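Local structure of nucleoprotein (Schmallenberg virus, 4JNG) at residues Tyr158-Glu163 and Lys178-Gln183; Met164-Val167 and Asn171-Val174. The protein encapsidates the viral RNA genome, shielding it from nucleases and forming the helical nucleocapsid that serves as template for transcription and replication. One frame throughout, in Å; residues are numbered along the deposited sequence.

Contact 1. Residues Tyr158-Glu163 and Lys178-Gln183. With nucleotides of chain A.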
loop_
_atom_site.group_PDB
_atom_site.type_symbol
_atom_site.label_atom_id
_atom_site.label_comp_id
_atom_site.label_asym_id
_atom_site.label_seq_id
_atom_site.Cartn_x
_atom_site.Cartn_y
_atom_site.Cartn_z
ATOM N N TYR B 158 -2.104 -29.965 16.359
ATOM C CA TYR B 158 -1.673 -28.641 16.825
ATOM C C TYR B 158 -1.790 -27.519 15.782
ATOM O O TYR B 158 -2.226 -26.423 16.121
ATOM C CB TYR B 158 -0.260 -28.690 17.428
ATOM C CG TYR B 158 -0.267 -29.215 18.844
ATOM C CD1 TYR B 158 -0.979 -28.552 19.840
ATOM C CD2 TYR B 158 0.402 -30.382 19.188
ATOM C CE1 TYR B 158 -1.010 -29.025 21.139
ATOM C CE2 TYR B 158 0.375 -30.863 20.488
ATOM C CZ TYR B 158 -0.330 -30.178 21.457
ATOM O OH TYR B 158 -0.362 -30.645 22.747
ATOM N N PRO B 159 -1.402 -27.783 14.519
ATOM C CA PRO B 159 -1.482 -26.716 13.518
ATOM C C PRO B 159 -2.914 -26.211 13.290
ATOM O O PRO B 159 -3.109 -25.028 13.046
ATOM C CB PRO B 159 -0.930 -27.376 12.247
ATOM C CG PRO B 159 -0.094 -28.503 12.732
ATOM C CD PRO B 159 -0.759 -28.993 13.982
ATOM N N LEU B 160 -3.887 -27.113 13.378
ATOM C CA LEU B 160 -5.302 -26.758 13.277
ATOM C C LEU B 160 -5.738 -25.794 14.367
ATOM O O LEU B 160 -6.327 -24.755 14.076
ATOM C CB LEU B 160 -6.183 -28.008 13.339
ATOM C CG LEU B 160 -7.689 -27.754 13.484
ATOM C CD1 LEU B 160 -8.233 -26.933 12.327
ATOM C CD2 LEU B 160 -8.424 -29.077 13.607
ATOM N N VAL B 161 -5.456 -26.150 15.618
ATOM C CA VAL B 161 -5.906 -25.348 16.758
ATOM C C VAL B 161 -5.045 -24.096 16.943
ATOM O O VAL B 161 -5.550 -23.062 17.377
ATOM C CB VAL B 161 -6.003 -26.170 18.069
ATOM C CG1 VAL B 161 -6.907 -27.381 17.872
ATOM C CG2 VAL B 161 -4.632 -26.600 18.586
ATOM N N ILE B 162 -3.758 -24.181 16.604
ATOM C CA ILE B 162 -2.888 -22.993 16.569
ATOM C C ILE B 162 -3.469 -21.909 15.650
ATOM O O ILE B 162 -3.324 -20.713 15.914
ATOM C CB ILE B 162 -1.458 -23.339 16.099
ATOM C CG1 ILE B 162 -0.690 -24.069 17.214
ATOM C CG2 ILE B 162 -0.691 -22.076 15.704
ATOM C CD1 ILE B 162 0.605 -24.721 16.760
ATOM N N GLU B 163 -4.108 -22.335 14.566
ATOM C CA GLU B 163 -4.697 -21.400 13.616
ATOM C C GLU B 163 -6.019 -20.850 14.145
ATOM O O GLU B 163 -6.297 -19.659 14.000
ATOM C CB GLU B 163 -4.893 -22.065 12.259
ATOM C CG GLU B 163 -4.528 -21.163 11.094
ATOM C CD GLU B 163 -3.667 -21.869 10.063
ATOM O OE1 GLU B 163 -2.426 -21.756 10.152
ATOM O OE2 GLU B 163 -4.230 -22.542 9.175
ATOM N N LYS B 178 -8.553 -21.629 5.591
ATOM C CA LYS B 178 -9.080 -22.318 4.430
ATOM C C LYS B 178 -8.381 -23.653 4.194
ATOM O O LYS B 178 -9.046 -24.685 4.055
ATOM C CB LYS B 178 -8.915 -21.424 3.207
ATOM C CG LYS B 178 -9.482 -21.996 1.922
ATOM C CD LYS B 178 -9.255 -21.039 0.766
ATOM C CE LYS B 178 -7.804 -21.050 0.302
ATOM N NZ LYS B 178 -7.493 -19.881 -0.562
ATOM N N LYS B 179 -7.046 -23.633 4.163
ATOM C CA LYS B 179 -6.286 -24.832 3.828
ATOM C C LYS B 179 -6.444 -25.933 4.861
ATOM O O LYS B 179 -6.756 -27.079 4.517
ATOM C CB LYS B 179 -4.791 -24.523 3.651
ATOM C CG LYS B 179 -4.047 -25.681 3.004
ATOM C CD LYS B 179 -2.575 -25.398 2.763
ATOM C CE LYS B 179 -1.803 -26.690 2.499
ATOM N NZ LYS B 179 -2.252 -27.437 1.294
ATOM N N VAL B 180 -6.213 -25.591 6.122
ATOM C CA VAL B 180 -6.200 -26.588 7.185
ATOM C C VAL B 180 -7.552 -27.284 7.312
ATOM O O VAL B 180 -7.619 -28.494 7.538
ATOM C CB VAL B 180 -5.736 -25.994 8.543
ATOM C CG1 VAL B 180 -6.736 -24.988 9.099
ATOM C CG2 VAL B 180 -5.472 -27.106 9.548
ATOM N N LEU B 181 -8.629 -26.532 7.110
ATOM C CA LEU B 181 -9.964 -27.082 7.279
ATOM C C LEU B 181 -10.318 -28.145 6.241
ATOM O O LEU B 181 -11.246 -28.927 6.467
ATOM C CB LEU B 181 -10.998 -25.957 7.339
ATOM C CG LEU B 181 -10.777 -25.120 8.607
ATOM C CD1 LEU B 181 -11.541 -23.808 8.549
ATOM C CD2 LEU B 181 -11.145 -25.915 9.854
ATOM N N ARG B 182 -9.577 -28.205 5.131
ATOM C CA ARG B 182 -9.768 -29.299 4.172
ATOM C C ARG B 182 -8.638 -30.331 4.120
ATOM O O ARG B 182 -8.648 -31.216 3.265
ATOM C CB ARG B 182 -10.109 -28.779 2.771
ATOM C CG ARG B 182 -9.240 -27.684 2.194
ATOM C CD ARG B 182 -9.717 -27.402 0.774
ATOM N NE ARG B 182 -8.796 -26.538 0.033
ATOM C CZ ARG B 182 -9.003 -25.256 -0.260
ATOM N NH1 ARG B 182 -10.121 -24.633 0.110
ATOM N NH2 ARG B 182 -8.080 -24.590 -0.942
ATOM N N GLN B 183 -7.694 -30.248 5.054
ATOM C CA GLN B 183 -6.705 -31.308 5.212
ATOM C C GLN B 183 -7.366 -32.499 5.878
ATOM O O GLN B 183 -8.368 -32.341 6.583
ATOM C CB GLN B 183 -5.517 -30.823 6.047
ATOM C CG GLN B 183 -4.768 -29.673 5.405
ATOM C CD GLN B 183 -4.375 -29.982 3.972
ATOM O OE1 GLN B 183 -3.696 -30.977 3.705
ATOM N NE2 GLN B 183 -4.813 -29.144 3.039
ATOM P P U A 23 -5.360 -28.527 -0.300
ATOM O OP1 U A 23 -4.901 -27.592 0.743
ATOM O OP2 U A 23 -6.665 -28.288 -0.961
ATOM O "O5'" U A 23 -4.201 -28.646 -1.374
ATOM C "C5'" U A 23 -4.339 -27.893 -2.551
ATOM C "C4'" U A 23 -3.203 -28.143 -3.499
ATOM O "O4'" U A 23 -3.800 -28.284 -4.816
ATOM C "C3'" U A 23 -2.205 -26.989 -3.597
ATOM O "O3'" U A 23 -0.944 -27.260 -2.969
ATOM C "C2'" U A 23 -2.085 -26.752 -5.101
ATOM O "O2'" U A 23 -1.117 -27.551 -5.741
ATOM C "C1'" U A 23 -3.475 -27.153 -5.589
ATOM N N1 U A 23 -4.494 -26.109 -5.385
ATOM C C2 U A 23 -4.401 -24.987 -6.184
ATOM O O2 U A 23 -3.539 -24.851 -7.034
ATOM N N3 U A 23 -5.365 -24.035 -5.959
ATOM C C4 U A 23 -6.390 -24.086 -5.039
ATOM O O4 U A 23 -7.178 -23.143 -4.955
ATOM C C5 U A 23 -6.417 -25.276 -4.246
ATOM C C6 U A 23 -5.495 -26.225 -4.445
ATOM P P U A 24 -0.303 -26.210 -1.936
ATOM O OP1 U A 24 1.063 -26.708 -1.546
ATOM O OP2 U A 24 -1.299 -25.924 -0.878
ATOM O "O5'" U A 24 -0.130 -24.883 -2.792
ATOM C "C5'" U A 24 0.606 -24.860 -4.021
ATOM C "C4'" U A 24 0.413 -23.531 -4.707
ATOM O "O4'" U A 24 -0.930 -23.454 -5.266
ATOM C "C3'" U A 24 0.513 -22.304 -3.815
ATOM O "O3'" U A 24 1.857 -21.915 -3.592
ATOM C "C2'" U A 24 -0.267 -21.275 -4.623
ATOM O "O2'" U A 24 0.425 -20.725 -5.728
ATOM C "C1'" U A 24 -1.419 -22.128 -5.149
ATOM N N1 U A 24 -2.604 -22.137 -4.278
ATOM C C2 U A 24 -3.454 -21.049 -4.351
ATOM O O2 U A 24 -3.247 -20.098 -5.084
ATOM N N3 U A 24 -4.548 -21.115 -3.523
ATOM C C4 U A 24 -4.875 -22.133 -2.654
ATOM O O4 U A 24 -5.899 -22.045 -1.975
ATOM C C5 U A 24 -3.945 -23.221 -2.634
ATOM C C6 U A 24 -2.866 -23.185 -3.425
ATOM P P U A 22 -9.877 -32.010 -2.290
ATOM O OP1 U A 22 -9.977 -33.260 -3.079
ATOM O OP2 U A 22 -11.079 -31.460 -1.611
ATOM O "O5'" U A 22 -8.719 -32.213 -1.215
ATOM C "C5'" U A 22 -8.589 -31.324 -0.097
ATOM C "C4'" U A 22 -7.214 -31.461 0.511
ATOM O "O4'" U A 22 -6.967 -32.845 0.849
ATOM C "C3'" U A 22 -6.052 -31.018 -0.376
ATOM O "O3'" U A 22 -5.372 -29.983 0.305
ATOM C "C2'" U A 22 -5.206 -32.278 -0.570
ATOM O "O2'" U A 22 -3.807 -32.057 -0.573
ATOM C "C1'" U A 22 -5.609 -33.127 0.633
ATOM N N1 U A 22 -5.469 -34.570 0.402
ATOM C C2 U A 22 -4.723 -35.305 1.306
ATOM O O2 U A 22 -4.193 -34.811 2.286
ATOM N N3 U A 22 -4.634 -36.643 1.023
ATOM C C4 U A 22 -5.191 -37.310 -0.046
ATOM O O4 U A 22 -5.014 -38.524 -0.163
ATOM C C5 U A 22 -5.947 -36.483 -0.935
ATOM C C6 U A 22 -6.057 -35.173 -0.687
#

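Contact 2. Residues Met164-Val167 and Asn171-Val174. With nucleotides of chain A.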
loop_
_atom_site.group_PDB
_atom_site.type_symbol
_atom_site.label_atom_id
_atom_site.label_comp_id
_atom_site.label_asym_id
_atom_site.label_seq_id
_atom_site.Cartn_x
_atom_site.Cartn_y
_atom_site.Cartn_z
ATOM N N MET B 164 -6.824 -21.716 14.761
ATOM C CA MET B 164 -8.049 -21.277 15.424
ATOM C C MET B 164 -7.713 -20.164 16.409
ATOM O O MET B 164 -8.273 -19.071 16.327
ATOM C CB MET B 164 -8.746 -22.439 16.147
ATOM C CG MET B 164 -9.606 -23.307 15.241
ATOM S SD MET B 164 -10.368 -24.694 16.107
ATOM C CE MET B 164 -11.345 -25.421 14.796
ATOM N N HIS B 165 -6.774 -20.441 17.314
ATOM C CA HIS B 165 -6.316 -19.449 18.286
ATOM C C HIS B 165 -5.805 -18.164 17.630
ATOM O O HIS B 165 -5.944 -17.086 18.204
ATOM C CB HIS B 165 -5.232 -20.036 19.204
ATOM C CG HIS B 165 -5.763 -20.998 20.223
ATOM N ND1 HIS B 165 -6.582 -20.603 21.258
ATOM C CD2 HIS B 165 -5.593 -22.334 20.365
ATOM C CE1 HIS B 165 -6.895 -21.655 21.996
ATOM N NE2 HIS B 165 -6.306 -22.718 21.476
ATOM N N ARG B 166 -5.206 -18.270 16.445
ATOM C CA ARG B 166 -4.735 -17.076 15.739
ATOM C C ARG B 166 -5.898 -16.190 15.277
ATOM O O ARG B 166 -5.772 -14.972 15.266
ATOM C CB ARG B 166 -3.846 -17.435 14.547
ATOM C CG ARG B 166 -2.389 -17.706 14.905
ATOM C CD ARG B 166 -1.496 -17.545 13.685
ATOM N NE ARG B 166 -1.905 -18.416 12.581
ATOM C CZ ARG B 166 -1.350 -18.416 11.368
ATOM N NH1 ARG B 166 -0.362 -17.586 11.072
ATOM N NH2 ARG B 166 -1.795 -19.234 10.429
ATOM N N VAL B 167 -7.019 -16.801 14.900
ATOM C CA VAL B 167 -8.219 -16.047 14.529
ATOM C C VAL B 167 -8.847 -15.406 15.772
ATOM O O VAL B 167 -9.341 -14.275 15.722
ATOM C CB VAL B 167 -9.257 -16.958 13.828
ATOM C CG1 VAL B 167 -10.589 -16.236 13.627
ATOM C CG2 VAL B 167 -8.713 -17.458 12.495
ATOM N N ASN B 171 -5.937 -11.090 15.370
ATOM C CA ASN B 171 -7.026 -10.821 14.435
ATOM C C ASN B 171 -6.624 -11.254 13.033
ATOM O O ASN B 171 -6.651 -10.469 12.081
ATOM C CB ASN B 171 -7.443 -9.353 14.502
ATOM C CG ASN B 171 -8.030 -8.983 15.852
ATOM O OD1 ASN B 171 -7.457 -8.184 16.593
ATOM N ND2 ASN B 171 -9.173 -9.579 16.187
ATOM N N MET B 172 -6.239 -12.526 12.938
ATOM C CA MET B 172 -5.884 -13.158 11.678
ATOM C C MET B 172 -7.104 -13.208 10.778
ATOM O O MET B 172 -8.133 -13.750 11.169
ATOM C CB MET B 172 -5.371 -14.589 11.927
ATOM C CG MET B 172 -5.517 -15.555 10.754
ATOM S SD MET B 172 -4.237 -16.833 10.732
ATOM C CE MET B 172 -2.885 -15.761 10.296
ATOM N N ASP B 173 -6.972 -12.659 9.574
ATOM C CA ASP B 173 -7.981 -12.829 8.541
ATOM C C ASP B 173 -8.502 -14.263 8.627
ATOM O O ASP B 173 -7.718 -15.211 8.645
ATOM C CB ASP B 173 -7.370 -12.543 7.170
ATOM C CG ASP B 173 -8.296 -12.899 6.024
ATOM O OD1 ASP B 173 -9.509 -12.603 6.107
ATOM O OD2 ASP B 173 -7.794 -13.462 5.027
ATOM N N VAL B 174 -9.821 -14.414 8.691
ATOM C CA VAL B 174 -10.436 -15.722 8.960
ATOM C C VAL B 174 -10.131 -16.729 7.846
ATOM O O VAL B 174 -10.271 -17.938 8.039
ATOM C CB VAL B 174 -11.968 -15.631 9.172
ATOM C CG1 VAL B 174 -12.474 -16.866 9.910
ATOM C CG2 VAL B 174 -12.347 -14.370 9.948
ATOM P P U A 27 2.311 -11.560 3.491
ATOM O OP1 U A 27 3.298 -10.491 3.197
ATOM O OP2 U A 27 2.756 -12.979 3.490
ATOM O "O5'" U A 27 1.651 -11.219 4.905
ATOM C "C5'" U A 27 0.245 -11.421 5.168
ATOM C "C4'" U A 27 -0.071 -11.437 6.655
ATOM O "O4'" U A 27 -1.060 -12.478 6.906
ATOM C "C3'" U A 27 1.078 -11.698 7.634
ATOM O "O3'" U A 27 1.571 -10.486 8.198
ATOM C "C2'" U A 27 0.416 -12.540 8.723
ATOM O "O2'" U A 27 -0.262 -11.775 9.700
ATOM C "C1'" U A 27 -0.591 -13.351 7.914
ATOM N N1 U A 27 -0.031 -14.554 7.272
ATOM C C2 U A 27 -0.304 -15.782 7.847
ATOM O O2 U A 27 -0.972 -15.907 8.856
ATOM N N3 U A 27 0.244 -16.859 7.196
ATOM C C4 U A 27 1.019 -16.839 6.056
ATOM O O4 U A 27 1.438 -17.898 5.589
ATOM C C5 U A 27 1.257 -15.534 5.524
ATOM C C6 U A 27 0.737 -14.464 6.132
ATOM P P U A 28 3.055 -10.404 8.811
ATOM O OP1 U A 28 3.230 -9.046 9.383
ATOM O OP2 U A 28 4.010 -10.889 7.784
ATOM O "O5'" U A 28 3.018 -11.433 10.028
ATOM C "C5'" U A 28 2.462 -11.050 11.299
ATOM C "C4'" U A 28 2.568 -12.183 12.291
ATOM O "O4'" U A 28 1.808 -13.323 11.825
ATOM C "C3'" U A 28 3.968 -12.729 12.514
ATOM O "O3'" U A 28 4.687 -11.898 13.416
ATOM C "C2'" U A 28 3.698 -14.137 13.037
ATOM O "O2'" U A 28 3.528 -14.217 14.437
ATOM C "C1'" U A 28 2.423 -14.519 12.277
ATOM N N1 U A 28 2.680 -15.374 11.109
ATOM C C2 U A 28 2.354 -16.712 11.204
ATOM O O2 U A 28 1.866 -17.206 12.207
ATOM N N3 U A 28 2.617 -17.453 10.079
ATOM C C4 U A 28 3.163 -17.004 8.894
ATOM O O4 U A 28 3.339 -17.797 7.969
ATOM C C5 U A 28 3.475 -15.608 8.874
ATOM C C6 U A 28 3.233 -14.861 9.957
#

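Contact 1. Residues Tyr158-Glu163 and Lys178-Gln183
The carboxylate of Glu163 meets Val180, its OE2 lying 3.5 Å from Val180 CG1 as the two side chains run past each other in opposite directions; the other oxygen, OE1, is paired with Arg166 in a salt bridge. Beyond this junction the flat groups of 178-183 turn their edges to RNA. The phosphorus of U23 of chain A lies in the plane of the Arg182 guanidinium, and NE donates to OP2 of that phosphate at 2.9 Å. In the plane of the Gln183 amide lies Lys179 O, 3.2 Å from NE2; Arg182 N binds this same oxygen from the opposite face, so the carbonyl is gripped twice. Gln183 NE2 also donates to O3' of U22 of chain A at 2.9 Å. Lys179 is straight until its last torsion, where a bend (chi4 61°) brings NZ between OP1 of U23 and OP2 of U24, both of chain A, hydrogen-bonded to both. Lys178 NZ gives a weak hydrogen bond to O4 of U24 of chain A, 3.0 Å. The rest of the join is apolar: Leu160 crosses Val180 at about a right angle, CD1 standing 3.9 Å from Val180 CG2, and the same methyl touches Leu181 CD2. One face of helix 177-181 is thus seated on helix 158-168, while Lys178, Lys179 and Arg182 make a basic phosphate- and base-binding site of the orthobunyavirus nucleoprotein's RNA groove.

Contact 2. Residues Met164-Val167 and Asn171-Val174
Met172 packs on Arg166 in a surface contact between the last turns of helix 158-168 and the loop leading to helix 177-181, a case of a chain folding back over the helix it has just left. The methionine's end is laid against one face of the guanidinium, with SD 3.4 Å from Arg166 CZ. A bend at the last torsion of Met172 (chi3 -70°) turns the methyl CE over this face, although CE, like Arg166 NH1, is modelled too close to the uracils for its exact place to be trusted. The two side chains cross obliquely. Between the backbones, Met172 N donates a weak hydrogen bond to Arg166 O, 3.4 Å long but fairly straight at 160°. Val167 fills the neighbouring place: the Val167 and Met172 side chains cross at about a right angle, CG2 of Val167 lying 4.1 Å from Met172 CG. The other methyl of Val167, CG1, faces Val174 CG1 at 4.2 Å. Arg166 NH1 is directed to the O2 atoms of U27 and U28 of chain A, while NH2 has Glu163 as its partner. A guanidinium held on one face by a thioether and through NH2 by a carboxylate is probably restricted in its rotation, and its remaining amino group is presented to the uracil carbonyls, consistent with the role of Arg166 in binding RNA.

How the contacts relate
Read from the N terminus, the chain runs through helix 158-168, whose first half serves contact 1 and whose second half serves contact 2. It then leaves the helix and turns back at once, so that contact 2 closes a short loop between 167 and 171. After 174 it enters helix 177-181, and contact 1 closes the wider loop from 163 to 178, within which the smaller one nests; the two do not cross. Their centres lie about 11 Å apart. One helix is thereby tied both to its own exit loop and to the helix that follows. Along the RNA, contact 1 serves U22-U24 and contact 2 U27-U28 of chain A.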